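Local structure of unknown conserved protein BH2331 (Bacillus halodurans, 1VL5) at residues A[107-115]-A[135-143]; A[119-130]-A[173-182]. The protein is a putative methyltransferase, probably transferring methyl groups from S-adenosylmethionine to a substrate that has not been identified. All coordinates share one frame; numbering follows the deposited sequence.

Contact 1. Residues A[107-115]-A[135-143]; sequences VTCRIAAHH and QLLLVDNSA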
loop_
_atom_site.group_PDB
_atom_site.type_symbol
_atom_site.label_atom_id
_atom_site.label_comp_id
_atom_site.label_asym_id
_atom_site.label_seq_id
_atom_site.Cartn_x
_atom_site.Cartn_y
_atom_site.Cartn_z
ATOM N N VAL A 107 9.186 -8.880 -4.884
ATOM C CA VAL A 107 8.560 -7.637 -5.284
ATOM C C VAL A 107 7.845 -7.134 -4.057
ATOM O O VAL A 107 7.070 -7.874 -3.452
ATOM C CB VAL A 107 7.567 -7.812 -6.461
ATOM C CG1 VAL A 107 6.884 -6.501 -6.786
ATOM C CG2 VAL A 107 8.261 -8.301 -7.682
ATOM N N THR A 108 8.104 -5.887 -3.693
ATOM C CA THR A 108 7.370 -5.219 -2.636
ATOM C C THR A 108 6.522 -4.073 -3.153
ATOM O O THR A 108 6.873 -3.397 -4.137
ATOM C CB THR A 108 8.298 -4.646 -1.515
ATOM O OG1 THR A 108 9.420 -3.904 -2.053
ATOM C CG2 THR A 108 8.800 -5.713 -0.672
ATOM N N CYS A 109 5.409 -3.831 -2.477
ATOM C CA CYS A 109 4.530 -2.727 -2.818
ATOM C C CYS A 109 3.692 -2.348 -1.589
ATOM O O CYS A 109 2.873 -3.133 -1.142
ATOM C CB CYS A 109 3.582 -3.115 -3.949
ATOM S SG CYS A 109 2.678 -1.711 -4.579
ATOM N N ARG A 110 3.955 -1.166 -1.036
ATOM C CA ARG A 110 3.406 -0.759 0.227
ATOM C C ARG A 110 2.643 0.577 0.105
ATOM O O ARG A 110 3.176 1.558 -0.408
ATOM C CB ARG A 110 4.518 -0.677 1.255
ATOM C CG ARG A 110 4.062 -0.193 2.663
ATOM C CD ARG A 110 5.074 -0.474 3.708
ATOM N NE ARG A 110 4.505 -0.377 5.051
ATOM C CZ ARG A 110 4.246 0.760 5.688
ATOM N NH1 ARG A 110 4.477 1.943 5.131
ATOM N NH2 ARG A 110 3.719 0.700 6.901
ATOM N N ILE A 111 1.396 0.573 0.585
ATOM C CA ILE A 111 0.491 1.740 0.646
ATOM C C ILE A 111 0.392 2.508 -0.674
ATOM O O ILE A 111 0.400 3.734 -0.691
ATOM C CB ILE A 111 0.800 2.706 1.863
ATOM C CG1 ILE A 111 2.200 3.298 1.756
ATOM C CG2 ILE A 111 0.674 1.984 3.217
ATOM C CD1 ILE A 111 2.343 4.599 2.468
ATOM N N ALA A 112 0.336 1.767 -1.778
ATOM C CA ALA A 112 0.419 2.362 -3.093
ATOM C C ALA A 112 -0.600 1.791 -4.042
ATOM O O ALA A 112 -0.998 2.474 -4.973
ATOM C CB ALA A 112 1.906 2.206 -3.696
ATOM N N ALA A 113 -0.996 0.545 -3.855
ATOM C CA ALA A 113 -1.787 -0.136 -4.869
ATOM C C ALA A 113 -3.186 0.472 -5.036
ATOM O O ALA A 113 -3.834 0.387 -6.116
ATOM C CB ALA A 113 -1.892 -1.634 -4.550
ATOM N N HIS A 114 -3.672 1.067 -3.956
ATOM C CA HIS A 114 -4.944 1.755 -4.007
ATOM C C HIS A 114 -4.966 2.996 -4.936
ATOM O O HIS A 114 -6.023 3.515 -5.234
ATOM C CB HIS A 114 -5.408 2.110 -2.572
ATOM C CG HIS A 114 -4.598 3.184 -1.926
ATOM N ND1 HIS A 114 -3.514 2.917 -1.127
ATOM C CD2 HIS A 114 -4.715 4.526 -1.960
ATOM C CE1 HIS A 114 -2.985 4.052 -0.712
ATOM N NE2 HIS A 114 -3.701 5.042 -1.199
ATOM N N HIS A 115 -3.814 3.441 -5.426
ATOM C CA HIS A 115 -3.727 4.468 -6.480
ATOM C C HIS A 115 -3.720 3.927 -7.928
ATOM O O HIS A 115 -3.995 4.652 -8.904
ATOM C CB HIS A 115 -2.441 5.270 -6.272
ATOM C CG HIS A 115 -2.445 6.110 -5.030
ATOM N ND1 HIS A 115 -3.276 7.186 -4.870
ATOM C CD2 HIS A 115 -1.699 6.042 -3.906
ATOM C CE1 HIS A 115 -3.053 7.749 -3.700
ATOM N NE2 HIS A 115 -2.097 7.075 -3.094
ATOM N N GLN A 135 8.777 -14.095 -4.078
ATOM C CA GLN A 135 7.594 -13.699 -3.328
ATOM C C GLN A 135 7.154 -12.256 -3.593
ATOM O O GLN A 135 7.962 -11.392 -3.846
ATOM C CB GLN A 135 7.820 -13.903 -1.825
ATOM C CG GLN A 135 9.088 -13.161 -1.298
ATOM C CD GLN A 135 9.230 -13.189 0.226
ATOM O OE1 GLN A 135 8.254 -13.023 0.958
ATOM N NE2 GLN A 135 10.461 -13.358 0.709
ATOM N N LEU A 136 5.846 -12.039 -3.517
ATOM C CA LEU A 136 5.258 -10.710 -3.521
ATOM C C LEU A 136 4.862 -10.396 -2.088
ATOM O O LEU A 136 4.174 -11.167 -1.461
ATOM C CB LEU A 136 4.014 -10.672 -4.410
ATOM C CG LEU A 136 3.155 -9.419 -4.294
ATOM C CD1 LEU A 136 3.836 -8.169 -4.770
ATOM C CD2 LEU A 136 1.832 -9.687 -5.086
ATOM N N LEU A 137 5.272 -9.221 -1.625
ATOM C CA LEU A 137 4.901 -8.678 -0.348
ATOM C C LEU A 137 4.097 -7.415 -0.613
ATOM O O LEU A 137 4.640 -6.399 -1.016
ATOM C CB LEU A 137 6.188 -8.396 0.456
ATOM C CG LEU A 137 6.936 -9.673 0.913
ATOM C CD1 LEU A 137 8.406 -9.392 1.198
ATOM C CD2 LEU A 137 6.325 -10.342 2.123
ATOM N N LEU A 138 2.796 -7.461 -0.325
ATOM C CA LEU A 138 1.888 -6.375 -0.640
ATOM C C LEU A 138 1.180 -5.888 0.594
ATOM O O LEU A 138 0.611 -6.689 1.340
ATOM C CB LEU A 138 0.876 -6.876 -1.658
ATOM C CG LEU A 138 -0.273 -6.005 -2.184
ATOM C CD1 LEU A 138 0.213 -4.772 -2.872
ATOM C CD2 LEU A 138 -1.106 -6.832 -3.149
ATOM N N VAL A 139 1.238 -4.567 0.813
ATOM C CA VAL A 139 0.687 -3.903 1.982
ATOM C C VAL A 139 -0.185 -2.757 1.476
ATOM O O VAL A 139 0.234 -1.991 0.595
ATOM C CB VAL A 139 1.772 -3.334 2.931
ATOM C CG1 VAL A 139 1.124 -2.437 3.999
ATOM C CG2 VAL A 139 2.523 -4.434 3.619
ATOM N N ASP A 140 -1.425 -2.712 1.959
ATOM C CA ASP A 140 -2.336 -1.664 1.605
ATOM C C ASP A 140 -3.494 -1.619 2.573
ATOM O O ASP A 140 -3.776 -2.565 3.291
ATOM C CB ASP A 140 -2.878 -1.882 0.171
ATOM C CG ASP A 140 -3.180 -0.553 -0.564
ATOM O OD1 ASP A 140 -2.766 0.518 -0.079
ATOM O OD2 ASP A 140 -3.864 -0.611 -1.600
ATOM N N ASN A 141 -4.240 -0.529 2.488
ATOM C CA ASN A 141 -5.534 -0.416 3.165
ATOM C C ASN A 141 -6.527 -1.233 2.430
ATOM O O ASN A 141 -6.422 -1.393 1.213
ATOM C CB ASN A 141 -6.020 1.009 3.168
ATOM C CG ASN A 141 -4.959 1.949 3.637
ATOM O OD1 ASN A 141 -4.447 1.826 4.764
ATOM N ND2 ASN A 141 -4.574 2.875 2.750
ATOM N N SER A 142 -7.487 -1.757 3.194
ATOM C CA SER A 142 -8.457 -2.718 2.706
ATOM C C SER A 142 -9.857 -2.283 3.051
ATOM O O SER A 142 -10.060 -1.599 4.000
ATOM C CB SER A 142 -8.147 -4.135 3.223
ATOM O OG SER A 142 -7.923 -4.146 4.614
ATOM N N ALA A 143 -10.814 -2.676 2.213
ATOM C CA ALA A 143 -12.225 -2.388 2.404
ATOM C C ALA A 143 -12.943 -3.595 3.003
ATOM O O ALA A 143 -12.541 -4.727 2.745
ATOM C CB ALA A 143 -12.853 -2.039 1.034
HETATM O O HOH W 1 0.474 -1.214 -2.017
#
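Val107 to Arg110 pair with Leu136 to Val139 as neighbouring parallel strands, deep in the Rossmann-like sheet of a class I methyltransferase fold. The strand directions differ by 6°, and the backbone bonds follow the parallel pattern: Leu137 gives its N-H to Val107 O and accepts from Cys109 N, and Val139 repeats this with Cys109 and Ile111. Val139 O also receives a water at 2.7 Å, which in turn accepts from Ala113 N, so the water bridges the two segments where strand 104-110 gives way to a turn.

On one face, small and branched apolar residues fill the layer under the helices. Leu138 CD1 rests on Cys109 CB at 3.9 Å and also reaches Ala113 CB, a small side chain that points at the neighbouring strand from the turn. Leu136 CD1 meets Val107 CG1 at 4.0 Å. On the other face Thr108 sets its methyl CG2 against Leu137 CB, while its OG1 bonds to Asp43. Arg110 has CG trans to the backbone N (chi1 178°), which lays its aliphatic stem alongside Val139, CG to CB 3.9 Å; its NH2 goes on to Ser24 O.

Beyond the paired residues, Asp140 holds His114. His114 ND1 donates to Asp140 OD1 at 2.7 Å, meeting the syn lone pair almost in the ring plane, with ring and carboxylate 22° apart. The bond helps fix the rotation of the imidazole, and a carboxylate suits this buried donor.

The face of Val107, Cys109, Leu136 and Leu138 is covered by helices 119-129 and 170-180, whereas Val139 touches Ser24 on the other. Strand 104-110 continues the sheet to strand 40-44, and strand 134-142 borders antiparallel strand 236-250.

Contact 2. Residues A[119-130]-A[173-182]; sequences PASFVSEAYRVL and WLKMLEEAGF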
loop_
_atom_site.group_PDB
_atom_site.type_symbol
_atom_site.label_atom_id
_atom_site.label_comp_id
_atom_site.label_asym_id
_atom_site.label_seq_id
_atom_site.Cartn_x
_atom_site.Cartn_y
_atom_site.Cartn_z
ATOM N N PRO A 119 -5.048 -2.501 -11.015
ATOM C CA PRO A 119 -4.125 -3.243 -10.198
ATOM C C PRO A 119 -3.967 -4.717 -10.553
ATOM O O PRO A 119 -2.914 -5.284 -10.312
ATOM C CB PRO A 119 -4.702 -3.063 -8.791
ATOM C CG PRO A 119 -6.112 -2.923 -8.984
ATOM C CD PRO A 119 -6.216 -2.069 -10.241
ATOM N N ALA A 120 -4.966 -5.351 -11.161
ATOM C CA ALA A 120 -4.738 -6.689 -11.743
ATOM C C ALA A 120 -3.496 -6.753 -12.687
ATOM O O ALA A 120 -2.828 -7.776 -12.756
ATOM C CB ALA A 120 -5.979 -7.176 -12.456
ATOM N N SER A 121 -3.233 -5.706 -13.474
ATOM C CA SER A 121 -2.057 -5.717 -14.343
ATOM C C SER A 121 -0.791 -5.601 -13.590
ATOM O O SER A 121 0.236 -6.136 -14.030
ATOM C CB SER A 121 -2.097 -4.608 -15.408
ATOM O OG SER A 121 -3.331 -4.628 -16.074
ATOM N N PHE A 122 -0.808 -4.858 -12.480
ATOM C CA PHE A 122 0.350 -4.818 -11.622
ATOM C C PHE A 122 0.604 -6.234 -11.051
ATOM O O PHE A 122 1.726 -6.712 -11.038
ATOM C CB PHE A 122 0.205 -3.764 -10.504
ATOM C CG PHE A 122 0.827 -4.167 -9.220
ATOM C CD1 PHE A 122 2.198 -4.114 -9.057
ATOM C CD2 PHE A 122 0.042 -4.576 -8.151
ATOM C CE1 PHE A 122 2.759 -4.481 -7.894
ATOM C CE2 PHE A 122 0.635 -4.959 -6.947
ATOM C CZ PHE A 122 1.979 -4.914 -6.841
ATOM N N VAL A 123 -0.449 -6.917 -10.614
ATOM C CA VAL A 123 -0.274 -8.225 -10.043
ATOM C C VAL A 123 0.325 -9.199 -11.049
ATOM O O VAL A 123 1.194 -9.941 -10.704
ATOM C CB VAL A 123 -1.583 -8.791 -9.489
ATOM C CG1 VAL A 123 -1.298 -10.144 -8.904
ATOM C CG2 VAL A 123 -2.151 -7.871 -8.396
ATOM N N SER A 124 -0.142 -9.195 -12.291
ATOM C CA SER A 124 0.396 -10.107 -13.298
ATOM C C SER A 124 1.802 -9.732 -13.680
ATOM O O SER A 124 2.646 -10.616 -13.869
ATOM C CB SER A 124 -0.500 -10.193 -14.545
ATOM O OG SER A 124 -0.657 -8.944 -15.122
ATOM N N GLU A 125 2.086 -8.439 -13.729
ATOM C CA GLU A 125 3.445 -7.994 -13.969
ATOM C C GLU A 125 4.361 -8.380 -12.831
ATOM O O GLU A 125 5.489 -8.764 -13.067
ATOM C CB GLU A 125 3.517 -6.494 -14.222
ATOM C CG GLU A 125 3.049 -6.045 -15.576
ATOM C CD GLU A 125 3.939 -6.577 -16.675
ATOM O OE1 GLU A 125 4.994 -5.951 -16.884
ATOM O OE2 GLU A 125 3.603 -7.670 -17.246
ATOM N N ALA A 126 3.892 -8.262 -11.593
ATOM C CA ALA A 126 4.677 -8.729 -10.445
ATOM C C ALA A 126 4.993 -10.230 -10.569
ATOM O O ALA A 126 6.149 -10.612 -10.465
ATOM C CB ALA A 126 4.003 -8.380 -9.116
ATOM N N TYR A 127 3.993 -11.039 -10.929
ATOM C CA TYR A 127 4.170 -12.476 -11.182
ATOM C C TYR A 127 5.231 -12.737 -12.257
ATOM O O TYR A 127 6.105 -13.611 -12.107
ATOM C CB TYR A 127 2.822 -13.128 -11.614
ATOM C CG TYR A 127 2.891 -14.641 -11.612
ATOM C CD1 TYR A 127 3.350 -15.346 -12.724
ATOM C CD2 TYR A 127 2.610 -15.348 -10.463
ATOM C CE1 TYR A 127 3.437 -16.703 -12.717
ATOM C CE2 TYR A 127 2.726 -16.694 -10.450
ATOM C CZ TYR A 127 3.115 -17.373 -11.595
ATOM O OH TYR A 127 3.234 -18.735 -11.539
ATOM N N ARG A 128 5.170 -11.957 -13.332
ATOM C CA ARG A 128 6.051 -12.153 -14.479
ATOM C C ARG A 128 7.513 -11.867 -14.135
ATOM O O ARG A 128 8.445 -12.635 -14.517
ATOM C CB ARG A 128 5.575 -11.307 -15.676
ATOM C CG ARG A 128 6.471 -11.472 -16.911
ATOM C CD ARG A 128 6.068 -10.545 -18.013
ATOM N NE ARG A 128 6.246 -9.127 -17.735
ATOM C CZ ARG A 128 7.416 -8.510 -17.703
ATOM N NH1 ARG A 128 8.540 -9.158 -17.954
ATOM N NH2 ARG A 128 7.460 -7.220 -17.471
ATOM N N VAL A 129 7.747 -10.814 -13.368
ATOM C CA VAL A 129 9.143 -10.363 -13.176
ATOM C C VAL A 129 9.791 -11.100 -11.989
ATOM O O VAL A 129 11.010 -11.006 -11.750
ATOM C CB VAL A 129 9.223 -8.832 -12.953
ATOM C CG1 VAL A 129 8.729 -8.004 -14.200
ATOM C CG2 VAL A 129 8.528 -8.439 -11.565
ATOM N N LEU A 130 8.969 -11.806 -11.222
ATOM C CA LEU A 130 9.489 -12.695 -10.176
ATOM C C LEU A 130 10.145 -13.953 -10.686
ATOM O O LEU A 130 9.633 -14.624 -11.555
ATOM C CB LEU A 130 8.386 -13.115 -9.181
ATOM C CG LEU A 130 8.069 -12.087 -8.124
ATOM C CD1 LEU A 130 6.818 -12.429 -7.337
ATOM C CD2 LEU A 130 9.268 -11.866 -7.137
ATOM N N TRP A 173 -8.463 -9.053 -3.352
ATOM C CA TRP A 173 -7.041 -9.384 -3.457
ATOM C C TRP A 173 -6.787 -10.896 -3.587
ATOM O O TRP A 173 -5.911 -11.305 -4.316
ATOM C CB TRP A 173 -6.216 -8.845 -2.266
ATOM C CG TRP A 173 -5.958 -7.422 -2.377
ATOM C CD1 TRP A 173 -6.429 -6.435 -1.561
ATOM C CD2 TRP A 173 -5.186 -6.782 -3.383
ATOM N NE1 TRP A 173 -5.982 -5.218 -2.003
ATOM C CE2 TRP A 173 -5.218 -5.403 -3.118
ATOM C CE3 TRP A 173 -4.441 -7.245 -4.477
ATOM C CZ2 TRP A 173 -4.578 -4.482 -3.916
ATOM C CZ3 TRP A 173 -3.784 -6.332 -5.258
ATOM C CH2 TRP A 173 -3.844 -4.957 -4.968
ATOM N N LEU A 174 -7.509 -11.717 -2.840
ATOM C CA LEU A 174 -7.393 -13.148 -2.979
ATOM C C LEU A 174 -7.678 -13.622 -4.391
ATOM O O LEU A 174 -6.953 -14.486 -4.924
ATOM C CB LEU A 174 -8.359 -13.887 -2.054
ATOM C CG LEU A 174 -8.236 -13.768 -0.534
ATOM C CD1 LEU A 174 -9.361 -14.585 0.101
ATOM C CD2 LEU A 174 -6.900 -14.207 -0.047
ATOM N N LYS A 175 -8.755 -13.106 -4.977
ATOM C CA LYS A 175 -9.085 -13.414 -6.385
ATOM C C LYS A 175 -8.006 -12.910 -7.374
ATOM O O LYS A 175 -7.564 -13.655 -8.261
ATOM C CB LYS A 175 -10.452 -12.854 -6.728
ATOM C CG LYS A 175 -11.578 -13.617 -6.036
ATOM C CD LYS A 175 -12.992 -13.055 -6.156
ATOM C CE LYS A 175 -14.052 -14.007 -5.455
ATOM N NZ LYS A 175 -13.979 -15.601 -5.656
HETATM N N MSE A 176 -7.572 -11.658 -7.246
HETATM C CA MSE A 176 -6.479 -11.168 -8.091
HETATM C C MSE A 176 -5.210 -11.985 -7.991
HETATM O O MSE A 176 -4.554 -12.243 -8.997
HETATM C CB MSE A 176 -6.178 -9.677 -7.817
HETATM C CG MSE A 176 -7.265 -8.774 -8.416
HETATM SE SE MSE A 176 -6.815 -6.852 -8.286
HETATM C CE MSE A 176 -7.586 -6.551 -6.490
ATOM N N LEU A 177 -4.836 -12.408 -6.787
ATOM C CA LEU A 177 -3.611 -13.183 -6.616
ATOM C C LEU A 177 -3.752 -14.528 -7.254
ATOM O O LEU A 177 -2.903 -14.960 -8.020
ATOM C CB LEU A 177 -3.261 -13.340 -5.146
ATOM C CG LEU A 177 -2.779 -12.080 -4.411
ATOM C CD1 LEU A 177 -2.788 -12.378 -2.930
ATOM C CD2 LEU A 177 -1.363 -11.626 -4.852
ATOM N N GLU A 178 -4.851 -15.219 -6.988
ATOM C CA GLU A 178 -5.008 -16.542 -7.586
ATOM C C GLU A 178 -5.057 -16.438 -9.110
ATOM O O GLU A 178 -4.444 -17.248 -9.818
ATOM C CB GLU A 178 -6.247 -17.234 -7.063
ATOM C CG GLU A 178 -6.389 -18.712 -7.506
ATOM C CD GLU A 178 -7.663 -19.341 -7.008
ATOM O OE1 GLU A 178 -7.828 -19.440 -5.766
ATOM O OE2 GLU A 178 -8.471 -19.772 -7.866
ATOM N N GLU A 179 -5.817 -15.490 -9.615
ATOM C CA GLU A 179 -5.983 -15.338 -11.069
ATOM C C GLU A 179 -4.658 -15.160 -11.761
ATOM O O GLU A 179 -4.494 -15.630 -12.880
ATOM C CB GLU A 179 -6.914 -14.205 -11.439
ATOM C CG GLU A 179 -8.393 -14.616 -11.168
ATOM C CD GLU A 179 -9.409 -13.480 -11.244
ATOM O OE1 GLU A 179 -9.093 -12.473 -11.900
ATOM O OE2 GLU A 179 -10.509 -13.585 -10.620
ATOM N N ALA A 180 -3.695 -14.534 -11.093
ATOM C CA ALA A 180 -2.369 -14.313 -11.655
ATOM C C ALA A 180 -1.432 -15.516 -11.474
ATOM O O ALA A 180 -0.353 -15.572 -12.092
ATOM C CB ALA A 180 -1.751 -13.101 -11.021
ATOM N N GLY A 181 -1.802 -16.461 -10.603
ATOM C CA GLY A 181 -0.985 -17.642 -10.386
ATOM C C GLY A 181 -0.238 -17.655 -9.098
ATOM O O GLY A 181 0.488 -18.598 -8.861
ATOM N N PHE A 182 -0.407 -16.634 -8.249
ATOM C CA PHE A 182 0.302 -16.590 -6.984
ATOM C C PHE A 182 -0.370 -17.563 -6.028
ATOM O O PHE A 182 -1.592 -17.763 -6.098
ATOM C CB PHE A 182 0.218 -15.195 -6.347
ATOM C CG PHE A 182 1.215 -14.223 -6.863
ATOM C CD1 PHE A 182 2.523 -14.311 -6.475
ATOM C CD2 PHE A 182 0.823 -13.172 -7.691
ATOM C CE1 PHE A 182 3.442 -13.419 -6.913
ATOM C CE2 PHE A 182 1.727 -12.266 -8.136
ATOM C CZ PHE A 182 3.057 -12.383 -7.753
HETATM O O HOH W 2 0.998 -20.574 -10.427
#
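The Phe182 ring has Tyr127 over one face and Leu130 CD1 and Val123 O at its rim. With CD2 leading, Tyr127 makes a T-shaped stack, its plane turned 84° from that of Phe182 and the centroids 5.2 Å apart. Tyr127 in turn carries Ala180 O over the centre of one face, 3.3 Å above the plane. Trp173 offers its edge to Val123, CZ3 to CG2 at 3.9 Å, and has Met176 CE near the rim of one face.

Segments 119-129 and 173-180 of the two helices cross at -42°, and Val123 is the knob between Trp173, Met176, Leu177 and Ala180. Its CG1, trans to the backbone N (chi1 -179°), reaches Ala180 CB at 3.7 Å, and an alanine there lets the helices come close. Met176, present as selenomethionine, sets SE 3.7 Å from Ala120 N, and the bend at its last torsion turns CE over the Trp173 ring. Gly181 follows the helix, closing it with a Schellman motif, and its positive phi and nearness to Tyr127 suit a residue without a side chain.

The contact is thus mainly apolar and aromatic, held by shape and ring edges. A polar link across the segments runs through a water, which donates to Gly181 O at 2.6 Å and also bonds Tyr127 OH, so tyrosine serves both the apolar core and its wetter margin.

Contacts 1 and 2 have centres about 12 Å apart and form successive layers, sheet and then helices. Their segments alternate along the chain: strand 104-110 leads into helix 119-129, which returns to strand 134-142 as a beta-alpha-beta crossover, and helix 170-180 follows later to lie beside the first helix on the same face. The layers touch directly, Leu138 CD2 lying 3.4 Å from Trp173 CZ3, with Leu136 against Leu177 and Leu130 reaching the backbone of Val107 and Gln135. One apolar core therefore joins both contacts, as expected of the three-layer architecture of Rossmann-like methyltransferases, and ties the late helix to the central strands.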